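Cytochrome P450 RhF (Acinetobacter radioresistens, PDB 6RO8) is the heme domain of a multidomain bacterial cytochrome P450, which probably acts as a monooxygenase, inserting oxygen into its substrates at a thiolate-ligated heme iron. Local coordinates at residues L53-S58 against W64-Y69. Numbering follows the deposited sequence.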
loop_
_atom_site.group_PDB
_atom_site.type_symbol
_atom_site.label_atom_id
_atom_site.label_comp_id
_atom_site.label_asym_id
_atom_site.label_seq_id
_atom_site.Cartn_x
_atom_site.Cartn_y
_atom_site.Cartn_z
ATOM N N LEU A 53 12.174 22.046 -8.728
ATOM C CA LEU A 53 11.033 22.561 -7.968
ATOM C C LEU A 53 10.559 21.496 -6.983
ATOM O O LEU A 53 9.402 21.057 -7.031
ATOM C CB LEU A 53 9.904 22.994 -8.916
ATOM C CG LEU A 53 8.696 23.759 -8.335
ATOM C CD1 LEU A 53 9.134 24.903 -7.483
ATOM C CD2 LEU A 53 7.722 24.222 -9.414
ATOM N N PRO A 54 11.429 21.097 -6.050
ATOM C CA PRO A 54 11.224 19.827 -5.324
ATOM C C PRO A 54 9.986 19.795 -4.457
ATOM O O PRO A 54 9.385 18.727 -4.284
ATOM C CB PRO A 54 12.500 19.701 -4.480
ATOM C CG PRO A 54 13.472 20.628 -5.115
ATOM C CD PRO A 54 12.682 21.759 -5.667
ATOM N N ILE A 55 9.602 20.924 -3.890
ATOM C CA ILE A 55 8.387 21.040 -3.101
ATOM C C ILE A 55 7.535 22.129 -3.723
ATOM O O ILE A 55 8.007 23.251 -3.933
ATOM C CB ILE A 55 8.685 21.364 -1.628
ATOM C CG1 ILE A 55 9.523 20.239 -1.001
ATOM C CG2 ILE A 55 7.381 21.611 -0.890
ATOM C CD1 ILE A 55 10.254 20.623 0.266
ATOM N N PHE A 56 6.292 21.798 -4.043
ATOM C CA PHE A 56 5.417 22.779 -4.655
ATOM C C PHE A 56 3.994 22.476 -4.227
ATOM O O PHE A 56 3.679 21.363 -3.804
ATOM C CB PHE A 56 5.570 22.772 -6.181
ATOM C CG PHE A 56 5.155 21.478 -6.819
ATOM C CD1 PHE A 56 6.075 20.445 -6.985
ATOM C CD2 PHE A 56 3.842 21.292 -7.257
ATOM C CE1 PHE A 56 5.701 19.255 -7.567
ATOM C CE2 PHE A 56 3.461 20.100 -7.842
ATOM C CZ PHE A 56 4.403 19.078 -8.002
ATOM N N PHE A 57 3.139 23.485 -4.313
ATOM C CA PHE A 57 1.735 23.322 -3.973
ATOM C C PHE A 57 0.908 23.129 -5.239
ATOM O O PHE A 57 0.975 23.947 -6.165
ATOM C CB PHE A 57 1.199 24.512 -3.177
ATOM C CG PHE A 57 -0.194 24.301 -2.700
ATOM C CD1 PHE A 57 -0.438 23.477 -1.611
ATOM C CD2 PHE A 57 -1.276 24.877 -3.369
ATOM C CE1 PHE A 57 -1.727 23.238 -1.175
ATOM C CE2 PHE A 57 -2.582 24.645 -2.929
ATOM C CZ PHE A 57 -2.803 23.822 -1.835
ATOM N N SER A 58 0.127 22.056 -5.276
ATOM C CA SER A 58 -0.778 21.807 -6.386
ATOM C C SER A 58 -2.169 22.308 -5.997
ATOM O O SER A 58 -2.786 21.807 -5.046
ATOM C CB SER A 58 -0.801 20.325 -6.758
ATOM O OG SER A 58 -1.855 20.042 -7.677
ATOM N N TRP A 64 0.303 20.042 -0.809
ATOM C CA TRP A 64 1.709 20.205 -1.131
ATOM C C TRP A 64 2.242 18.899 -1.713
ATOM O O TRP A 64 1.831 17.797 -1.312
ATOM C CB TRP A 64 2.505 20.597 0.106
ATOM C CG TRP A 64 2.257 22.000 0.554
ATOM C CD1 TRP A 64 1.382 22.415 1.517
ATOM C CD2 TRP A 64 2.905 23.177 0.063
ATOM N NE1 TRP A 64 1.438 23.783 1.653
ATOM C CE2 TRP A 64 2.366 24.276 0.773
ATOM C CE3 TRP A 64 3.887 23.411 -0.905
ATOM C CZ2 TRP A 64 2.777 25.588 0.542
ATOM C CZ3 TRP A 64 4.288 24.715 -1.137
ATOM C CH2 TRP A 64 3.736 25.788 -0.411
ATOM N N ILE A 65 3.135 19.018 -2.691
ATOM C CA ILE A 65 3.779 17.853 -3.284
ATOM C C ILE A 65 5.255 17.858 -2.887
ATOM O O ILE A 65 5.953 18.867 -3.049
ATOM C CB ILE A 65 3.602 17.816 -4.814
ATOM C CG1 ILE A 65 2.141 18.066 -5.210
ATOM C CG2 ILE A 65 4.135 16.489 -5.369
ATOM C CD1 ILE A 65 1.236 16.876 -5.171
ATOM N N VAL A 66 5.721 16.734 -2.358
ATOM C CA VAL A 66 7.081 16.593 -1.847
ATOM C C VAL A 66 7.737 15.470 -2.642
ATOM O O VAL A 66 7.286 14.320 -2.585
ATOM C CB VAL A 66 7.067 16.306 -0.343
ATOM C CG1 VAL A 66 8.448 16.261 0.207
ATOM C CG2 VAL A 66 6.239 17.370 0.363
ATOM N N THR A 67 8.781 15.806 -3.405
ATOM C CA THR A 67 9.316 14.927 -4.438
ATOM C C THR A 67 10.671 14.320 -4.120
ATOM O O THR A 67 11.021 13.307 -4.730
ATOM C CB THR A 67 9.430 15.674 -5.774
ATOM O OG1 THR A 67 10.445 16.679 -5.674
ATOM C CG2 THR A 67 8.080 16.309 -6.174
ATOM N N ARG A 68 11.429 14.881 -3.177
ATOM C CA ARG A 68 12.808 14.477 -2.930
ATOM C C ARG A 68 12.945 13.532 -1.744
ATOM O O ARG A 68 12.151 13.568 -0.802
ATOM C CB ARG A 68 13.684 15.700 -2.687
ATOM C CG ARG A 68 14.043 16.410 -3.965
ATOM C CD ARG A 68 15.102 17.430 -3.720
ATOM N NE ARG A 68 15.564 17.956 -4.988
ATOM C CZ ARG A 68 16.400 18.976 -5.103
ATOM N NH1 ARG A 68 16.852 19.573 -4.013
ATOM N NH2 ARG A 68 16.766 19.402 -6.304
ATOM N N TYR A 69 14.015 12.727 -1.778
ATOM C CA TYR A 69 14.215 11.691 -0.767
ATOM C C TYR A 69 14.403 12.292 0.626
ATOM O O TYR A 69 13.753 11.867 1.589
ATOM C CB TYR A 69 15.404 10.802 -1.146
ATOM C CG TYR A 69 15.682 9.712 -0.122
ATOM C CD1 TYR A 69 15.067 8.470 -0.213
ATOM C CD2 TYR A 69 16.532 9.941 0.954
ATOM C CE1 TYR A 69 15.300 7.497 0.720
ATOM C CE2 TYR A 69 16.765 8.969 1.897
ATOM C CZ TYR A 69 16.157 7.746 1.769
ATOM O OH TYR A 69 16.395 6.770 2.714
#
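F57 and W64 face each other as a non-hydrogen-bonded pair of an antiparallel hairpin, and their rings meet edge-to-face. The F57 ring turns its edge to the five-membered ring of W64, centroids 4.9 Å apart and planes at 68°. F57 CB meanwhile sits 3.7 Å from the centroid of the six-membered ring of W64, a CH-pi contact, so the broad indole spans both methylene and ring. CG of W64 stands anti to the carbonyl carbon (chi1 -72°), which swings the indole across the neighbouring strand, where CE3 also reaches I55 CG2. Beta-branched I55 and V66 continue this face.

Among the residues on the other face, the F56 ring lies flat over I65. CG of F56 is held between backbone N and carbonyl carbon (chi1 64°), which leans the ring over the neighbouring strand until I65 CB is 3.8 Å from its centroid, with I65 CG1 near CE2 and I65 CG2 near CZ of the ring. The backbones of this hydrogen-bonded pair are joined by I65 N to F56 O (2.7 Å) and F56 N to I65 O (3.1 Å).

Past the paired strands, P54 O accepts two bonds from T67: its backbone N at 3.1 Å and OG1 at 2.7 Å, the hydroxyl in the carbonyl plane on a lone pair. Threonine thus supplies a second donor and offers CG2 to the F56 ring. P54 lacks an N-H, which suits a place before the strand pairing begins; its compact apolar ring lays CG over the centre of the R68 guanidinium (P54 CG to R68 CZ 3.4 Å). The long arginine chain, extended from CG to NE, runs beside it, and R50 O holds R68 NH2.

The hairpin forms one margin of the five-stranded P450 sheet: 55-58 is outermost, and 63-66 runs parallel to 340-343. F49 of helix 47-52 stacks on F56, whereas V66 packs against helix 69-77.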